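Local coordinates for protein lysyl oxidase (Pichia pastoris, PDB 1W7C) that probably oxidises primary amines, peptidyl lysine among them, as a copper enzyme that carries a topaquinone cofactor, at residues N199-L204 with D262-Q267; C193-E198 with V205-F210; R457-I462 with T664-A669. All coordinates share one frame; numbering follows the deposited sequence. Where two conformers were deposited one is given.

Contact 1: residues N199-L204 with D262-Q267; sequences NDAENL and DWTVIQ. With NAG (2-acetamido-2-deoxy-beta-D-glucopyranose), chain S.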
loop_
_atom_site.group_PDB
_atom_site.type_symbol
_atom_site.label_atom_id
_atom_site.label_comp_id
_atom_site.label_asym_id
_atom_site.label_seq_id
_atom_site.Cartn_x
_atom_site.Cartn_y
_atom_site.Cartn_z
ATOM N N ASN A 199 17.735 -25.522 13.561
ATOM C CA ASN A 199 17.420 -24.547 12.496
ATOM C C ASN A 199 16.810 -23.254 13.021
ATOM O O ASN A 199 16.078 -22.570 12.324
ATOM C CB ASN A 199 16.507 -25.176 11.428
ATOM C CG ASN A 199 15.173 -25.649 11.997
ATOM O OD1 ASN A 199 15.096 -26.106 13.137
ATOM N ND2 ASN A 199 14.113 -25.497 11.221
ATOM N N ASP A 200 17.125 -22.926 14.256
ATOM C CA ASP A 200 16.717 -21.651 14.863
ATOM C C ASP A 200 15.201 -21.522 14.976
ATOM O O ASP A 200 14.694 -20.412 14.996
ATOM C CB ASP A 200 17.291 -20.463 14.044
ATOM C CG ASP A 200 17.294 -19.159 14.821
ATOM O OD1 ASP A 200 17.738 -19.218 15.988
ATOM O OD2 ASP A 200 16.865 -18.048 14.369
ATOM N N ALA A 201 14.498 -22.649 15.105
ATOM C CA ALA A 201 13.031 -22.679 15.177
ATOM C C ALA A 201 12.475 -22.914 16.584
ATOM O O ALA A 201 11.352 -23.345 16.738
ATOM C CB ALA A 201 12.479 -23.722 14.205
ATOM N N GLU A 202 13.280 -22.616 17.605
ATOM C CA GLU A 202 12.903 -22.811 19.018
ATOM C C GLU A 202 11.582 -22.122 19.324
ATOM O O GLU A 202 10.797 -22.608 20.138
ATOM C CB GLU A 202 13.997 -22.286 19.943
ATOM C CG GLU A 202 15.241 -23.174 20.001
ATOM C CD GLU A 202 16.157 -23.104 18.773
ATOM O OE1 GLU A 202 16.151 -22.092 18.016
ATOM O OE2 GLU A 202 16.930 -24.048 18.600
ATOM N N ASN A 203 11.317 -21.003 18.660
ATOM C CA ASN A 203 10.081 -20.262 18.929
ATOM C C ASN A 203 8.816 -21.003 18.505
ATOM O O ASN A 203 7.737 -20.640 18.958
ATOM C CB ASN A 203 10.092 -18.891 18.227
ATOM C CG ASN A 203 10.655 -17.769 19.081
ATOM O OD1 ASN A 203 10.577 -16.605 18.699
ATOM N ND2 ASN A 203 11.252 -18.106 20.209
ATOM N N LEU A 204 8.951 -22.023 17.654
ATOM C CA LEU A 204 7.818 -22.841 17.239
ATOM C C LEU A 204 7.594 -24.054 18.133
ATOM O O LEU A 204 6.610 -24.766 17.957
ATOM C CB LEU A 204 8.005 -23.300 15.782
ATOM C CG LEU A 204 8.136 -22.188 14.727
ATOM C CD1 LEU A 204 8.165 -22.757 13.321
ATOM C CD2 LEU A 204 7.025 -21.148 14.841
ATOM N N ASP A 262 9.739 -31.286 10.607
ATOM C CA ASP A 262 9.958 -30.783 9.258
ATOM C C ASP A 262 9.106 -29.545 8.935
ATOM O O ASP A 262 9.482 -28.749 8.066
ATOM C CB ASP A 262 9.701 -31.883 8.230
ATOM C CG ASP A 262 10.774 -32.971 8.242
ATOM O OD1 ASP A 262 11.857 -32.805 8.874
ATOM O OD2 ASP A 262 10.629 -34.040 7.616
ATOM N N TRP A 263 7.961 -29.414 9.602
ATOM C CA TRP A 263 7.063 -28.260 9.474
ATOM C C TRP A 263 7.710 -26.940 9.931
ATOM O O TRP A 263 7.157 -25.857 9.696
ATOM C CB TRP A 263 5.758 -28.532 10.209
ATOM C CG TRP A 263 5.914 -28.766 11.674
ATOM C CD1 TRP A 263 6.210 -29.941 12.293
ATOM C CD2 TRP A 263 5.798 -27.786 12.724
ATOM N NE1 TRP A 263 6.291 -29.759 13.652
ATOM C CE2 TRP A 263 6.036 -28.446 13.942
ATOM C CE3 TRP A 263 5.527 -26.416 12.753
ATOM C CZ2 TRP A 263 5.999 -27.798 15.168
ATOM C CZ3 TRP A 263 5.465 -25.774 13.974
ATOM C CH2 TRP A 263 5.703 -26.463 15.169
ATOM N N THR A 264 8.838 -27.019 10.642
ATOM C CA THR A 264 9.559 -25.816 11.058
ATOM C C THR A 264 10.607 -25.357 10.039
ATOM O O THR A 264 11.236 -24.321 10.255
ATOM C CB THR A 264 10.267 -26.012 12.414
ATOM O OG1 THR A 264 11.386 -26.889 12.252
ATOM C CG2 THR A 264 9.326 -26.605 13.509
ATOM N N VAL A 265 10.854 -26.136 8.979
ATOM C CA VAL A 265 11.952 -25.881 8.048
ATOM C C VAL A 265 11.576 -24.930 6.917
ATOM O O VAL A 265 10.592 -25.132 6.202
ATOM C CB VAL A 265 12.477 -27.226 7.465
ATOM C CG1 VAL A 265 13.565 -26.978 6.456
ATOM C CG2 VAL A 265 12.961 -28.135 8.595
ATOM N N ILE A 266 12.390 -23.894 6.742
ATOM C CA ILE A 266 12.092 -22.852 5.763
ATOM C C ILE A 266 12.427 -23.248 4.332
ATOM O O ILE A 266 11.652 -23.032 3.428
ATOM C CB ILE A 266 12.838 -21.548 6.117
ATOM C CG1 ILE A 266 12.431 -20.992 7.466
ATOM C CG2 ILE A 266 12.618 -20.481 5.014
ATOM C CD1 ILE A 266 13.447 -20.021 7.982
ATOM N N GLN A 267 13.613 -23.761 4.113
ATOM C CA GLN A 267 14.116 -23.898 2.757
ATOM C C GLN A 267 13.461 -25.059 2.022
ATOM O O GLN A 267 12.872 -25.948 2.643
ATOM C CB GLN A 267 15.612 -24.046 2.809
ATOM C CG GLN A 267 16.126 -25.403 3.281
ATOM C CD GLN A 267 16.323 -25.473 4.781
ATOM O OE1 GLN A 267 15.879 -24.583 5.523
ATOM N NE2 GLN A 267 17.000 -26.540 5.242
HETATM C C1 NAG S . 10.567 -33.523 2.530
HETATM C C2 NAG S . 10.124 -33.345 4.002
HETATM C C3 NAG S . 9.474 -34.599 4.631
HETATM C C4 NAG S . 8.602 -35.375 3.637
HETATM C C5 NAG S . 9.334 -35.542 2.306
HETATM C C6 NAG S . 8.502 -36.303 1.280
HETATM C C7 NAG S . 11.521 -31.673 5.187
HETATM C C8 NAG S . 12.816 -31.437 5.919
HETATM N N2 NAG S . 11.277 -32.936 4.802
HETATM O O3 NAG S . 8.721 -34.304 5.822
HETATM O O4 NAG S . 8.278 -36.642 4.172
HETATM O O5 NAG S . 9.619 -34.262 1.780
HETATM O O6 NAG S . 7.379 -35.523 0.927
HETATM O O7 NAG S . 10.761 -30.722 4.979
HETATM O O HOH W 1 14.468 -23.571 8.886
HETATM O O HOH W 2 13.348 -28.108 13.753
#

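Contact 2: residues C193-E198 with V205-F210; sequences CNINTE and VPTGFF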
loop_
_atom_site.group_PDB
_atom_site.type_symbol
_atom_site.label_atom_id
_atom_site.label_comp_id
_atom_site.label_asym_id
_atom_site.label_seq_id
_atom_site.Cartn_x
_atom_site.Cartn_y
_atom_site.Cartn_z
ATOM N N CYS A 193 10.686 -22.595 28.772
ATOM C CA CYS A 193 11.614 -23.473 28.085
ATOM C C CYS A 193 11.082 -23.824 26.695
ATOM O O CYS A 193 9.872 -23.963 26.492
ATOM C CB CYS A 193 11.822 -24.775 28.875
ATOM S SG CYS A 193 12.462 -24.573 30.544
ATOM N N ASN A 194 12.003 -23.976 25.748
ATOM C CA ASN A 194 11.671 -24.340 24.382
ATOM C C ASN A 194 12.556 -25.502 23.954
ATOM O O ASN A 194 13.708 -25.618 24.414
ATOM C CB ASN A 194 11.915 -23.166 23.421
ATOM C CG ASN A 194 11.040 -21.968 23.724
ATOM O OD1 ASN A 194 11.114 -21.391 24.811
ATOM N ND2 ASN A 194 10.247 -21.552 22.742
ATOM N N ILE A 195 12.046 -26.363 23.088
ATOM C CA ILE A 195 12.833 -27.498 22.601
ATOM C C ILE A 195 13.981 -26.974 21.710
ATOM O O ILE A 195 13.770 -26.080 20.894
ATOM C CB ILE A 195 11.938 -28.483 21.802
ATOM C CG1 ILE A 195 10.720 -28.954 22.624
ATOM C CG2 ILE A 195 12.767 -29.644 21.274
ATOM C CD1 ILE A 195 11.038 -29.803 23.795
ATOM N N ASN A 196 15.179 -27.526 21.863
ATOM C CA ASN A 196 16.300 -27.149 21.004
ATOM C C ASN A 196 16.079 -27.682 19.603
ATOM O O ASN A 196 15.625 -28.813 19.426
ATOM C CB ASN A 196 17.637 -27.740 21.483
ATOM C CG ASN A 196 18.073 -27.246 22.833
ATOM O OD1 ASN A 196 17.632 -26.205 23.317
ATOM N ND2 ASN A 196 18.976 -27.994 23.453
ATOM N N THR A 197 16.416 -26.866 18.613
ATOM C CA THR A 197 16.358 -27.270 17.211
ATOM C C THR A 197 17.675 -26.969 16.547
ATOM O O THR A 197 18.485 -26.202 17.070
ATOM C CB THR A 197 15.261 -26.532 16.439
ATOM O OG1 THR A 197 15.662 -25.169 16.223
ATOM C CG2 THR A 197 13.952 -26.499 17.200
ATOM N N GLU A 198 17.872 -27.553 15.373
ATOM C CA GLU A 198 19.065 -27.301 14.591
ATOM C C GLU A 198 18.926 -26.111 13.628
ATOM O O GLU A 198 19.911 -25.709 13.007
ATOM C CB GLU A 198 19.458 -28.549 13.801
ATOM C CG GLU A 198 18.708 -28.771 12.490
ATOM C CD GLU A 198 19.219 -29.969 11.691
ATOM O OE1 GLU A 198 18.392 -30.622 11.010
ATOM O OE2 GLU A 198 20.443 -30.252 11.718
ATOM N N VAL A 205 8.477 -24.253 19.118
ATOM C CA VAL A 205 8.359 -25.370 20.051
ATOM C C VAL A 205 8.478 -24.941 21.515
ATOM O O VAL A 205 9.308 -25.458 22.279
ATOM C CB VAL A 205 9.376 -26.480 19.678
ATOM C CG1 VAL A 205 8.890 -27.245 18.459
ATOM C CG2 VAL A 205 10.749 -25.894 19.394
ATOM N N PRO A 206 7.608 -24.010 21.922
ATOM C CA PRO A 206 7.475 -23.658 23.335
ATOM C C PRO A 206 6.806 -24.790 24.097
ATOM O O PRO A 206 5.829 -25.390 23.623
ATOM C CB PRO A 206 6.559 -22.432 23.306
ATOM C CG PRO A 206 5.657 -22.657 22.105
ATOM C CD PRO A 206 6.586 -23.327 21.105
ATOM N N THR A 207 7.321 -25.084 25.289
ATOM C CA THR A 207 6.881 -26.270 26.054
ATOM C C THR A 207 5.683 -26.086 26.967
ATOM O O THR A 207 5.121 -27.072 27.432
ATOM C CB THR A 207 8.021 -26.779 26.929
ATOM O OG1 THR A 207 8.385 -25.783 27.894
ATOM C CG2 THR A 207 9.274 -27.064 26.099
ATOM N N GLY A 208 5.330 -24.850 27.282
ATOM C CA GLY A 208 4.304 -24.582 28.282
ATOM C C GLY A 208 4.771 -24.774 29.706
ATOM O O GLY A 208 3.956 -24.767 30.633
ATOM N N PHE A 209 6.086 -24.925 29.905
ATOM C CA PHE A 209 6.634 -24.920 31.263
ATOM C C PHE A 209 7.150 -23.526 31.583
ATOM O O PHE A 209 7.979 -22.999 30.854
ATOM C CB PHE A 209 7.764 -25.927 31.402
ATOM C CG PHE A 209 8.275 -26.032 32.796
ATOM C CD1 PHE A 209 7.612 -26.802 33.708
ATOM C CD2 PHE A 209 9.354 -25.274 33.221
ATOM C CE1 PHE A 209 8.046 -26.877 34.995
ATOM C CE2 PHE A 209 9.788 -25.336 34.536
ATOM C CZ PHE A 209 9.128 -26.136 35.416
ATOM N N PHE A 210 6.658 -22.929 32.655
ATOM C CA PHE A 210 6.990 -21.554 33.022
ATOM C C PHE A 210 7.554 -21.476 34.442
ATOM O O PHE A 210 7.368 -22.371 35.263
ATOM C CB PHE A 210 5.737 -20.669 32.934
ATOM C CG PHE A 210 5.023 -20.767 31.600
ATOM C CD1 PHE A 210 3.899 -21.559 31.463
ATOM C CD2 PHE A 210 5.544 -20.143 30.462
ATOM C CE1 PHE A 210 3.281 -21.689 30.233
ATOM C CE2 PHE A 210 4.902 -20.247 29.240
ATOM C CZ PHE A 210 3.795 -21.029 29.115
#

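Contact 3: residues R457-I462 with T664-A669; sequences RAAGYI and TIFSTA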
loop_
_atom_site.group_PDB
_atom_site.type_symbol
_atom_site.label_atom_id
_atom_site.label_comp_id
_atom_site.label_asym_id
_atom_site.label_seq_id
_atom_site.Cartn_x
_atom_site.Cartn_y
_atom_site.Cartn_z
ATOM N N ARG A 457 8.581 -4.107 6.214
ATOM C CA ARG A 457 7.943 -5.414 6.106
ATOM C C ARG A 457 8.602 -6.332 7.131
ATOM O O ARG A 457 9.796 -6.215 7.392
ATOM C CB ARG A 457 8.116 -5.998 4.700
ATOM C CG ARG A 457 7.484 -5.113 3.606
ATOM C CD ARG A 457 7.768 -5.641 2.238
ATOM N NE ARG A 457 7.157 -4.852 1.168
ATOM C CZ ARG A 457 5.893 -4.987 0.755
ATOM N NH1 ARG A 457 5.089 -5.882 1.279
ATOM N NH2 ARG A 457 5.439 -4.230 -0.245
ATOM N N ALA A 458 7.850 -7.270 7.680
ATOM C CA ALA A 458 8.392 -8.223 8.657
ATOM C C ALA A 458 8.312 -9.670 8.115
ATOM O O ALA A 458 7.378 -10.062 7.358
ATOM C CB ALA A 458 7.632 -8.116 9.944
ATOM N N ALA A 459 9.245 -10.485 8.523
ATOM C CA ALA A 459 9.236 -11.902 8.169
ATOM C C ALA A 459 9.933 -12.602 9.363
ATOM O O ALA A 459 10.240 -11.992 10.421
ATOM C CB ALA A 459 9.974 -12.198 6.803
ATOM N N GLY A 460 10.193 -13.863 9.181
ATOM C CA GLY A 460 10.957 -14.638 10.120
ATOM C C GLY A 460 10.029 -15.542 10.906
ATOM O O GLY A 460 8.920 -15.830 10.453
ATOM N N TYR A 461 10.552 -16.070 12.020
ATOM C CA TYR A 461 9.782 -16.950 12.895
ATOM C C TYR A 461 8.987 -16.144 13.865
ATOM O O TYR A 461 9.487 -15.233 14.510
ATOM C CB TYR A 461 10.722 -17.857 13.667
ATOM C CG TYR A 461 11.319 -19.016 12.892
ATOM C CD1 TYR A 461 12.642 -19.019 12.500
ATOM C CD2 TYR A 461 10.545 -20.099 12.543
ATOM C CE1 TYR A 461 13.174 -20.084 11.773
ATOM C CE2 TYR A 461 11.051 -21.161 11.831
ATOM C CZ TYR A 461 12.368 -21.153 11.461
ATOM O OH TYR A 461 12.895 -22.213 10.761
ATOM N N ILE A 462 7.756 -16.551 14.032
ATOM C CA ILE A 462 6.931 -15.954 15.077
ATOM C C ILE A 462 7.331 -16.439 16.482
ATOM O O ILE A 462 7.849 -17.527 16.625
ATOM C CB ILE A 462 5.422 -16.255 14.856
ATOM C CG1 ILE A 462 5.136 -17.756 14.941
ATOM C CG2 ILE A 462 4.954 -15.664 13.579
ATOM C CD1 ILE A 462 3.659 -18.129 14.926
ATOM N N THR A 664 6.617 -16.170 8.704
ATOM C CA THR A 664 5.845 -15.046 8.219
ATOM C C THR A 664 6.418 -14.561 6.890
ATOM O O THR A 664 7.600 -14.665 6.637
ATOM C CB THR A 664 5.926 -13.940 9.286
ATOM O OG1 THR A 664 5.271 -14.406 10.475
ATOM C CG2 THR A 664 5.218 -12.677 8.865
ATOM N N ILE A 665 5.549 -14.053 6.021
ATOM C CA ILE A 665 5.933 -13.522 4.717
ATOM C C ILE A 665 5.860 -11.987 4.674
ATOM O O ILE A 665 4.999 -11.362 5.281
ATOM C CB ILE A 665 5.149 -14.207 3.556
ATOM C CG1 ILE A 665 3.675 -13.820 3.519
ATOM C CG2 ILE A 665 5.362 -15.718 3.632
ATOM C CD1 ILE A 665 2.888 -14.496 2.414
ATOM N N PHE A 666 6.777 -11.407 3.895
ATOM C CA PHE A 666 6.941 -9.967 3.802
ATOM C C PHE A 666 5.806 -9.315 3.014
ATOM O O PHE A 666 5.538 -8.129 3.200
ATOM C CB PHE A 666 8.240 -9.589 3.075
ATOM C CG PHE A 666 9.527 -9.712 3.891
ATOM C CD1 PHE A 666 10.669 -10.319 3.319
ATOM C CD2 PHE A 666 9.656 -9.140 5.122
ATOM C CE1 PHE A 666 11.887 -10.341 4.029
ATOM C CE2 PHE A 666 10.840 -9.175 5.811
ATOM C CZ PHE A 666 11.948 -9.773 5.270
ATOM N N SER A 667 5.166 -10.038 2.102
ATOM C CA SER A 667 4.172 -9.430 1.199
ATOM C C SER A 667 2.940 -8.910 1.938
ATOM O O SER A 667 2.388 -7.833 1.601
ATOM C CB SER A 667 3.749 -10.472 0.198
ATOM O OG SER A 667 3.352 -11.620 0.907
ATOM N N THR A 668 2.478 -9.629 2.959
ATOM C CA THR A 668 1.290 -9.259 3.703
ATOM C C THR A 668 1.545 -8.707 5.094
ATOM O O THR A 668 0.590 -8.463 5.829
ATOM C CB THR A 668 0.360 -10.480 3.788
ATOM O OG1 THR A 668 1.083 -11.648 4.204
ATOM C CG2 THR A 668 -0.224 -10.836 2.422
ATOM N N ALA A 669 2.806 -8.527 5.458
ATOM C CA ALA A 669 3.206 -7.912 6.728
ATOM C C ALA A 669 3.929 -6.602 6.424
ATOM O O ALA A 669 5.124 -6.511 6.587
ATOM C CB ALA A 669 4.116 -8.869 7.523
HETATM O O HOH W 3 2.557 -5.696 -0.344
#

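Contact 1: residues N199-L204 with D262-Q267
Asn199 reaches Thr264 with the nitrogen of its amide. The bond from Asn199 ND2 to Thr264 OG1 is 3.2 Å long and nearly straight, 165° at the hydrogen, and it lies in the amide plane. The Asn199 CG sits between the backbone N and the carbonyl carbon (chi1 60°), which turns the amide toward the 262-267 segment. Two waters complete the join. One donates to Asn199 OD1 and to Thr264 OG1, so both ends of the amide are tied to the other segment. The other accepts from Asn199 ND2 and from the backbone N of Ile266. Thr264 OG1 also bonds to the carbonyl of Leu261, its strongest polar partner. Tyr418 of the second subunit bonds to the Asn199 carbonyl. Further on, the methyl of Ala201 packs on Thr264, with CB to CB at 3.7 Å. Leu204 follows, in a short 3-10 turn. Its CD1 slides past the Thr264 side chain, 4.0 Å from Thr264 CB. The Leu204 carbonyl O lies at the edge of the Trp263 ring, 3.4 Å from Trp263 CH2. Over one face of that indole stands Thr264 CG2, and the ring also stacks with His480. On the second segment, Asp262 OD2 accepts a 2.6 Å bond from O3 of an N-acetylglucosamine, a sugar of a glycan attached to the protein itself. This is loop-to-loop packing. The 199-204 loop joins strands 187-195 and 206-207, while 262-267 lies between helix 238-246 and strand 284-286.

Contact 2: residues C193-E198 with V205-F210
The carbonyl oxygen of Cys193 is gripped twice by Thr207. Thr207 OG1 donates from above the carbonyl plane, with OG1 to Cys193 O at 2.7 Å. Thr207 N comes in the carbonyl plane, 3.0 Å from the same Cys193 O. The hydroxyl is placed for this by its torsion, since OG1 lies between the backbone N and the carbonyl carbon (chi1 63°). Thr207 OG1 accepts in turn from Phe209 N, which makes an ST turn at the corner where the chain bends. Ile195 N donates to Val205 O at 3.0 Å, and this bond is fairly straight. Between these bonds Asn194 and Pro206 form an antiparallel, non-hydrogen-bonded pair. Strand 187-195 is here joined by the weakly bonded 206-207 strand, and beyond the corner it neighbours 209-214 in a five-stranded antiparallel sheet. The Asn194 amide spreads beside Pro206, with ND2 3.5 Å from Pro206 CA. Its OD1 takes a bond from His173 and its ND2 gives one to the Glu202 carbonyl. Ile195 and Val205 cross at about a right angle, CB of Ile195 to CG2 of Val205 at 3.7 Å. Cys193, disulfide-bonded to Cys172, sets its SG obliquely beside the Phe209 ring, 4.2 Å from Phe209 CD2. Helix 153-163 lies against this side: Met155 and Leu159 touch Phe209, while Ile163 meets Ile195 and Thr207.

Contact 3: residues R457-I462 with T664-A669
The Phe666 ring takes the methyl of Ala459 over one face in a CH-pi contact. Ala459 CB stands 3.3 Å from Phe666 CE2, shifted toward the rim. At the ring edge, in its plane, lies the backbone N of Ala458. The Arg457 guanidinium is turned 77° from the ring, and it has the carbonyls of Phe666 and Ser667 and a water at its own edge. Arg457 NH1 donates to Phe666 O at 3.0 Å, with 159° at the hydrogen. Its bond to Ser667 O is weak, but the water bridges the same two atoms. The chain is extended from CG to NE, and this carries the guanidinium across to the two carbonyls. Nearer the backbone, Arg457 CB is 3.5 Å from Phe666 CD2. A methionine in place of Arg457 would probably leave the Phe666 carbonyl without this donor and the bridging water without one of its two partners. The guanidinium also meets Tyr408 of the second subunit in a cation-pi contact. Backbone bonds hold both ends of 664-669: Ala458 N to Ala669 O at 3.0 Å, and Thr664 N to Gly460 O at 2.9 Å. The Ala459 methyl also lies against the Thr664 carbonyl, with CB 3.4 Å from Thr664 O. Ile462 CG2 lies 3.4 Å from Thr664 OG1, which is bonded to Asp660. Ile462 and Thr664 both touch His654, a copper ligand. The contact joins the end of strand 452-458 to the loop entering strand 670-678. It is second-shell packing beside the copper site of a copper amine oxidase.

In the fold
Contacts 1 and 2 come first along the chain, and their segments alternate; contact 3 follows, in the copper amine oxidase enzyme domain. The centres of contacts 1 and 2 are about 12 Å apart. Glu202 of contact 1 ties the two, its carboxylate bonding to the backbone N of Thr197. Contact 3 is centred about 15 Å from contact 1 and about 22 Å from contact 2, which it does not touch. Tyr461 OH bonds to the Thr264 carbonyl, linking contacts 1 and 3. Contact 1 thus connects the five-stranded sheet of contact 2 with the surroundings of the copper. Contacts 1 and 3 also both meet the second subunit.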